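Local coordinates for protein BsaWI endonuclease (Geobacillus stearothermophilus, PDB 4ZSF) that probably cleaves DNA as a PD-(D/E)XK restriction endonuclease, caught here with DNA in a pre-specific complex with calcium ions in the crystal, at residues Q29-A32 with I33-M37; L242-F245 with V246-R250; A252-D255 with W256-R260. All blocks are in the same frame, centred on the assembly; numbering follows the deposited sequence.

In the fold
The interactions fall into two groups on opposite sides of the chain's centre. Interaction 1, on helix 25-43, lies in the N-terminal helical region, where it meets both the DNA backbone and the second subunit. Interactions 2 and 3 are successive parts of helix 243-258, their centres 15 Å apart, and pack against the mixed sheet of the PD-(D/E)XK fold. The centre of interaction 1 is 55 Å from that of interaction 2 and 61 Å from that of interaction 3. In interaction 2 the side chain of Glu243 comes within about 4 Å of a calcium ion and about 5 Å of the side chain of Asp239, a residue seen to bind calcium, though not in this chain here. Interaction 3 lies away from that site.

Interaction 1 (Q29-A32 with I33-M37); sequences QKKA and IRDTM. With nucleotides of chain B.
Backbone amides of Ile33, Arg34 and Asp35 donate to the carbonyls of Gln29, Lys30 and Lys31, the i to i+4 pattern of an alpha helix, here the middle of helix 25-43; Arg34 N to Lys30 O is 2.9 Å. The helix belongs to the N-terminal helical region, with helices 3-22 and 49-65 packed against it. Gln29 and Lys30 reach two phosphates of the DNA. Gln29 has CG wedged between its backbone N and carbonyl carbon (chi1 71°) and runs extended beyond it, bringing NE2 within 2.8 Å of OP1 of DC11 of chain B in a nearly straight bond (N-H...O angle 166°), while its OE1 is hydrogen-bonded to Lys64 NZ. Lys30 bends at chi3, and its NZ is hydrogen-bonded to OP1 of DG12 of chain B at 2.9 Å. Glu93 of the second subunit forms salt bridges with Lys30 and Arg34, tying the phosphate contact to the dimer interface.

On another side of the helix, Lys31 NZ reaches the syn lone pair of Asp35 OD2 at 2.6 Å, a salt bridge one turn apart. The Arg34 guanidinium lays one face over Lys31 CA, and a water in the plane of the group accepts a hydrogen bond from Arg34 NE (2.9 Å) and donates one to Asp35 OD1 (2.7 Å), linking the two side chains. Ala32 O is gripped twice by Thr36: the hydroxyl OG1 donates at 2.6 Å, and the amide N at 3.0 Å comes in from above the carbonyl plane, 39° out of it.

Interaction 2 (L242-F245 with V246-R250); sequences LELF and VQHAR
Leu244 and His248 lie side by side, one turn apart on helix 243-258, and point the same way. Leu244 CD2 touches NE2 of the His248 imidazole at 3.8 Å, while the carbonyl oxygen of Leu244 sits over one face of the ring, displaced toward its rim and 3.1 Å from His248 CG. The ring is brought there because CG stands anti to the carbonyl carbon of His248 and beside its backbone N (chi1 -64°), and that same N donates to Leu244 O at 2.9 Å. Leu242, at the N-cap position just before the helix, gives its carbonyl oxygen to Val246 N at 2.9 Å, with a C=O...N angle of 170°. Val246 CG2 lies 3.4 Å from Leu242 O and a looser 4.4 Å from Leu242 CB. Phe245 O in turn accepts from Ala249 N at 2.8 Å.

The next shell fixes these groups against the fold. The ring of Phe245 meets Trp188, and also touches Val190 and Ile192 of strand 188-193, and Val246 presses on Ser102 and Leu103 of helix 70-103, which places this helix between the sheet and the long helix. His248 ND1 is hydrogen-bonded to Tyr224 OH, and its ring packs edge-to-face with Tyr236. Replacing the imidazole by the methyl group of an alanine is likely to leave the Tyr224 hydroxyl without this mate and to open a gap beside Leu244 CD2 and the Tyr236 ring. The contact thus combines an apolar face turned into the core with a polar tie from His248 to Tyr224: main-chain bonds hold the first turns, and Tyr224 and Tyr236, together with Leu244, probably limit how the His248 ring can turn.

Interaction 3 (A252-D255 with W256-R260); sequences AAED and WLHRR
Ala252 O accepts from Trp256 N at 2.7 Å in the last turns of helix 243-258, which pack against strands 146-152 and 155-165 of the PD-(D/E)XK sheet and carry a salt-bridge network of Glu254, Asp255 and Arg259. Ala252 and Ala253 both rest on Phe159 through small methyl groups, and Ala253 O takes the amide of Leu257 at 2.9 Å, with Leu257 CG at 3.1 Å from the same oxygen.

Glu254 accepts the amide of His258 with its carbonyl. Its side chain has two conformers, so its contacts are less certain; in the conformer described, the anti lone pair of OE2 meets Arg259 NH1 at 3.1 Å in a salt bridge, the carboxylate nearly coplanar with the guanidinium, and His258 ND1 bonds OE2 weakly.

Asp255 O accepts from the amide of Arg259, the first residue to leave helical phi/psi. The arginine side chain folds back with CG between backbone N and carbonyl carbon (chi1 50°) and a bend at chi3. Asp255 OD2 accepts from Trp267 NE1 and forms a salt bridge with Lys272, which probably helps fix the carboxylate. Arg259 NH1 makes its second salt bridge to Asp255 OD1 at 2.9 Å, with the carboxylate and guanidinium planes 80° apart.

Interaction 1 (Q29-A32 with I33-M37)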
# COMPACT_ATOMS: atom_id res chain seq x y z
N GLN A 29 22.52 7.70 5.01
CA GLN A 29 22.30 6.40 4.33
C GLN A 29 21.86 6.64 2.89
O GLN A 29 22.20 5.83 2.02
CB GLN A 29 21.28 5.55 5.12
CG GLN A 29 19.86 6.08 5.04
CD GLN A 29 18.98 5.47 6.14
OE1 GLN A 29 19.46 4.73 7.00
NE2 GLN A 29 17.70 5.81 6.12
N LYS A 30 21.16 7.74 2.60
CA LYS A 30 20.77 8.01 1.21
C LYS A 30 21.99 8.36 0.36
O LYS A 30 22.12 7.94 -0.81
CB LYS A 30 19.75 9.14 1.13
CG LYS A 30 18.35 8.54 1.29
CD LYS A 30 17.24 9.53 0.82
CE LYS A 30 17.28 10.87 1.54
NZ LYS A 30 16.11 11.79 1.04
N LYS A 31 22.89 9.15 0.96
CA LYS A 31 24.15 9.41 0.25
C LYS A 31 24.94 8.14 -0.01
O LYS A 31 25.46 7.95 -1.11
CB LYS A 31 24.99 10.40 1.05
CG LYS A 31 26.29 10.76 0.26
CD LYS A 31 27.01 11.96 0.93
CE LYS A 31 28.37 12.32 0.16
NZ LYS A 31 28.13 12.52 -1.32
N ALA A 32 25.03 7.26 0.99
CA ALA A 32 25.74 5.98 0.81
C ALA A 32 25.06 5.12 -0.28
O ALA A 32 25.75 4.47 -1.07
CB ALA A 32 25.76 5.20 2.18
N ILE A 33 23.73 5.11 -0.31
CA ILE A 33 23.06 4.32 -1.35
C ILE A 33 23.35 4.87 -2.75
O ILE A 33 23.78 4.14 -3.67
CB ILE A 33 21.56 4.27 -1.10
CG1 ILE A 33 21.29 3.42 0.13
CG2 ILE A 33 20.80 3.60 -2.31
CD1 ILE A 33 19.79 3.68 0.69
N ARG A 34 23.15 6.17 -2.90
CA ARG A 34 23.31 6.85 -4.19
C ARG A 34 24.75 6.74 -4.67
O ARG A 34 25.04 6.39 -5.83
CB ARG A 34 22.88 8.32 -3.94
CG ARG A 34 22.87 9.35 -4.99
CD ARG A 34 22.06 10.53 -4.32
NE ARG A 34 22.86 11.31 -3.38
CZ ARG A 34 22.52 11.73 -2.14
NH1 ARG A 34 21.35 11.45 -1.56
NH2 ARG A 34 23.41 12.44 -1.46
N ASP A 35 25.68 7.05 -3.77
CA ASP A 35 27.09 7.12 -4.21
C ASP A 35 27.70 5.74 -4.38
O ASP A 35 28.61 5.55 -5.22
CB ASP A 35 27.90 7.95 -3.21
CG ASP A 35 27.63 9.47 -3.33
OD1 ASP A 35 26.75 9.94 -4.14
OD2 ASP A 35 28.26 10.19 -2.53
N THR A 36 27.20 4.75 -3.65
CA THR A 36 27.72 3.40 -3.85
C THR A 36 27.19 2.90 -5.20
O THR A 36 27.95 2.26 -5.93
CB THR A 36 27.31 2.45 -2.72
OG1 THR A 36 27.87 2.97 -1.50
CG2 THR A 36 27.88 1.00 -2.97
N MET A 37 25.90 3.14 -5.50
CA MET A 37 25.32 2.71 -6.81
C MET A 37 26.17 3.34 -7.95
O MET A 37 26.61 2.67 -8.90
CB MET A 37 23.85 3.13 -6.90
CG MET A 37 23.17 2.71 -8.22
SD MET A 37 23.17 0.90 -8.48
CE MET A 37 21.77 0.87 -9.62
P DG B 12 14.08 10.10 3.70
OP1 DG B 12 14.15 10.01 2.21
OP2 DG B 12 15.27 10.19 4.53
O5' DG B 12 13.20 11.38 4.05
C5' DG B 12 12.19 11.79 3.15
C4' DG B 12 11.28 12.81 3.83
O4' DG B 12 10.61 12.18 4.93
C3' DG B 12 11.96 14.02 4.38
O3' DG B 12 11.59 15.06 3.54
C2' DG B 12 11.35 14.20 5.80
C1' DG B 12 10.20 13.19 5.80
N9 DG B 12 9.90 12.57 7.10
C8 DG B 12 10.80 12.06 8.03
N7 DG B 12 10.22 11.53 9.08
C5 DG B 12 8.85 11.69 8.82
C6 DG B 12 7.74 11.38 9.60
O6 DG B 12 7.74 10.85 10.68
N1 DG B 12 6.54 11.74 8.99
C2 DG B 12 6.45 12.34 7.76
N2 DG B 12 5.21 12.63 7.32
N3 DG B 12 7.49 12.66 7.02
C4 DG B 12 8.65 12.32 7.61
P DC B 11 14.52 5.22 8.44
OP1 DC B 11 15.73 4.67 7.75
OP2 DC B 11 14.58 5.82 9.80
O5' DC B 11 13.85 6.28 7.50
C5' DC B 11 13.56 5.91 6.12
C4' DC B 11 12.68 6.96 5.44
O4' DC B 11 11.39 7.00 6.09
C3' DC B 11 13.21 8.39 5.47
O3' DC B 11 13.19 8.88 4.11
C2' DC B 11 12.20 9.18 6.36
C1' DC B 11 10.94 8.35 6.12
N1 DC B 11 9.91 8.34 7.20
C2 DC B 11 8.57 8.57 6.87
O2 DC B 11 8.30 8.91 5.70
N3 DC B 11 7.62 8.48 7.85
C4 DC B 11 7.95 8.10 9.07
N4 DC B 11 6.94 7.98 9.98
C5 DC B 11 9.32 7.85 9.43
C6 DC B 11 10.25 7.95 8.46
O HOH W 1 25.55 12.27 -3.60

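Interaction 2 (L242-F245 with V246-R250)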
# COMPACT_ATOMS: atom_id res chain seq x y z
N LEU A 242 -18.67 -11.56 21.79
CA LEU A 242 -19.22 -10.50 20.95
C LEU A 242 -20.59 -9.98 21.44
O LEU A 242 -21.46 -9.62 20.65
CB LEU A 242 -19.35 -10.94 19.47
CG LEU A 242 -18.09 -11.58 18.82
CD1 LEU A 242 -18.42 -11.95 17.37
CD2 LEU A 242 -16.92 -10.63 18.89
N GLU A 243 -20.78 -9.92 22.76
CA GLU A 243 -22.13 -9.72 23.25
C GLU A 243 -22.80 -8.44 22.83
O GLU A 243 -23.94 -8.46 22.35
CB GLU A 243 -22.15 -9.78 24.78
CG GLU A 243 -21.78 -11.13 25.38
CD GLU A 243 -22.07 -11.16 26.91
OE1 GLU A 243 -23.21 -10.81 27.35
OE2 GLU A 243 -21.16 -11.60 27.68
N LEU A 244 -22.13 -7.30 23.05
CA LEU A 244 -22.78 -6.05 22.68
C LEU A 244 -22.95 -5.94 21.17
O LEU A 244 -23.91 -5.32 20.69
CB LEU A 244 -22.00 -4.82 23.18
CG LEU A 244 -22.20 -4.56 24.70
CD1 LEU A 244 -21.23 -3.41 25.17
CD2 LEU A 244 -23.68 -4.12 25.05
N PHE A 245 -22.01 -6.50 20.42
CA PHE A 245 -22.19 -6.49 18.96
C PHE A 245 -23.49 -7.27 18.59
O PHE A 245 -24.31 -6.80 17.77
CB PHE A 245 -20.97 -7.13 18.27
CG PHE A 245 -21.20 -7.41 16.78
CD1 PHE A 245 -21.07 -6.41 15.83
CD2 PHE A 245 -21.51 -8.70 16.36
CE1 PHE A 245 -21.33 -6.68 14.46
CE2 PHE A 245 -21.76 -8.98 15.02
CZ PHE A 245 -21.66 -7.98 14.05
N VAL A 246 -23.66 -8.45 19.15
CA VAL A 246 -24.85 -9.26 18.85
C VAL A 246 -26.11 -8.55 19.33
O VAL A 246 -27.10 -8.47 18.56
CB VAL A 246 -24.78 -10.68 19.48
CG1 VAL A 246 -26.15 -11.46 19.36
CG2 VAL A 246 -23.66 -11.46 18.86
N GLN A 247 -26.11 -8.01 20.55
CA GLN A 247 -27.35 -7.35 21.02
C GLN A 247 -27.65 -6.07 20.19
O GLN A 247 -28.82 -5.77 19.88
CB GLN A 247 -27.26 -7.08 22.53
CG GLN A 247 -27.17 -8.39 23.34
CD GLN A 247 -28.36 -9.29 23.06
OE1 GLN A 247 -29.48 -8.81 23.09
NE2 GLN A 247 -28.13 -10.54 22.68
N HIS A 248 -26.62 -5.31 19.80
CA HIS A 248 -26.89 -4.13 18.97
C HIS A 248 -27.33 -4.54 17.56
O HIS A 248 -28.15 -3.83 16.94
CB HIS A 248 -25.67 -3.19 18.91
CG HIS A 248 -25.31 -2.59 20.25
ND1 HIS A 248 -24.11 -1.96 20.49
CD2 HIS A 248 -25.99 -2.58 21.42
CE1 HIS A 248 -24.08 -1.55 21.74
NE2 HIS A 248 -25.21 -1.89 22.33
N ALA A 249 -26.78 -5.64 17.05
CA ALA A 249 -27.23 -6.11 15.71
C ALA A 249 -28.75 -6.40 15.73
O ALA A 249 -29.44 -6.16 14.73
CB ALA A 249 -26.50 -7.37 15.29
N ARG A 250 -29.24 -6.96 16.83
CA ARG A 250 -30.70 -7.21 16.95
C ARG A 250 -31.51 -5.93 16.77
O ARG A 250 -32.57 -5.88 16.07
CB ARG A 250 -31.03 -7.83 18.32
CG ARG A 250 -30.52 -9.26 18.44
CD ARG A 250 -30.74 -9.74 19.88
NE ARG A 250 -32.16 -9.96 20.12
CZ ARG A 250 -32.68 -10.23 21.30
NH1 ARG A 250 -31.89 -10.24 22.37
NH2 ARG A 250 -34.00 -10.49 21.43
O HOH W 2 -25.46 -11.39 23.14

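Interaction 3 (A252-D255 with W256-R260)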
# COMPACT_ATOMS: atom_id res chain seq x y z
N ALA A 252 -30.36 -2.98 15.50
CA ALA A 252 -30.11 -2.39 14.19
C ALA A 252 -31.01 -3.05 13.12
O ALA A 252 -31.58 -2.36 12.24
CB ALA A 252 -28.62 -2.59 13.82
N ALA A 253 -31.11 -4.38 13.18
CA ALA A 253 -31.90 -5.09 12.13
C ALA A 253 -33.37 -4.63 12.20
O ALA A 253 -34.03 -4.39 11.16
CB ALA A 253 -31.78 -6.64 12.25
N GLU A 254 -33.86 -4.53 13.42
CA GLU A 254 -35.24 -4.12 13.64
C GLU A 254 -35.47 -2.73 13.03
O GLU A 254 -36.43 -2.51 12.28
CB GLU A 254 -35.52 -4.11 15.15
CG GLU A 254 -36.72 -3.22 15.59
CD GLU A 254 -38.08 -3.73 15.11
OE1 GLU A 254 -38.22 -4.96 14.91
OE2 GLU A 254 -39.01 -2.89 14.94
N ASP A 255 -34.57 -1.82 13.35
CA ASP A 255 -34.75 -0.42 12.92
C ASP A 255 -34.48 -0.29 11.42
O ASP A 255 -35.09 0.55 10.79
CB ASP A 255 -33.87 0.53 13.70
CG ASP A 255 -34.42 0.82 15.10
OD1 ASP A 255 -35.61 0.45 15.44
OD2 ASP A 255 -33.68 1.41 15.89
N TRP A 256 -33.58 -1.11 10.85
CA TRP A 256 -33.36 -1.04 9.42
C TRP A 256 -34.59 -1.53 8.67
O TRP A 256 -35.01 -0.95 7.63
CB TRP A 256 -32.11 -1.86 9.07
CG TRP A 256 -31.69 -1.72 7.66
CD1 TRP A 256 -30.69 -0.90 7.18
CD2 TRP A 256 -32.15 -2.50 6.55
NE1 TRP A 256 -30.52 -1.11 5.82
CE2 TRP A 256 -31.41 -2.08 5.41
CE3 TRP A 256 -33.12 -3.49 6.40
CZ2 TRP A 256 -31.61 -2.64 4.13
CZ3 TRP A 256 -33.36 -4.02 5.11
CH2 TRP A 256 -32.59 -3.61 3.99
N LEU A 257 -35.20 -2.60 9.19
CA LEU A 257 -36.39 -3.12 8.55
C LEU A 257 -37.57 -2.15 8.69
O LEU A 257 -38.35 -2.02 7.77
CB LEU A 257 -36.79 -4.46 9.19
CG LEU A 257 -35.81 -5.61 8.87
CD1 LEU A 257 -36.17 -6.76 9.82
CD2 LEU A 257 -35.97 -6.01 7.36
N HIS A 258 -37.74 -1.50 9.83
CA HIS A 258 -39.03 -0.83 10.05
C HIS A 258 -38.99 0.69 10.09
O HIS A 258 -40.04 1.29 9.93
CB HIS A 258 -39.68 -1.36 11.33
CG HIS A 258 -39.96 -2.83 11.24
ND1 HIS A 258 -39.49 -3.76 12.15
CD2 HIS A 258 -40.59 -3.55 10.27
CE1 HIS A 258 -39.86 -4.98 11.78
NE2 HIS A 258 -40.51 -4.88 10.63
N ARG A 259 -37.83 1.28 10.31
CA ARG A 259 -37.75 2.76 10.36
C ARG A 259 -36.41 3.16 9.72
O ARG A 259 -35.64 3.92 10.28
CB ARG A 259 -37.95 3.28 11.80
CG ARG A 259 -37.10 2.62 12.87
CD ARG A 259 -37.68 2.92 14.32
NE ARG A 259 -39.05 2.41 14.39
CZ ARG A 259 -39.36 1.12 14.54
NH1 ARG A 259 -38.42 0.17 14.75
NH2 ARG A 259 -40.63 0.76 14.51
N ARG A 260 -36.13 2.63 8.52
CA ARG A 260 -34.79 2.83 7.93
C ARG A 260 -34.43 4.33 7.69
O ARG A 260 -33.24 4.72 7.67
CB ARG A 260 -34.72 2.05 6.61
CG ARG A 260 -33.31 2.07 6.05
CD ARG A 260 -33.21 1.19 4.77
NE ARG A 260 -31.86 1.30 4.19
CZ ARG A 260 -31.51 0.78 3.02
NH1 ARG A 260 -32.41 0.13 2.30
NH2 ARG A 260 -30.27 0.93 2.56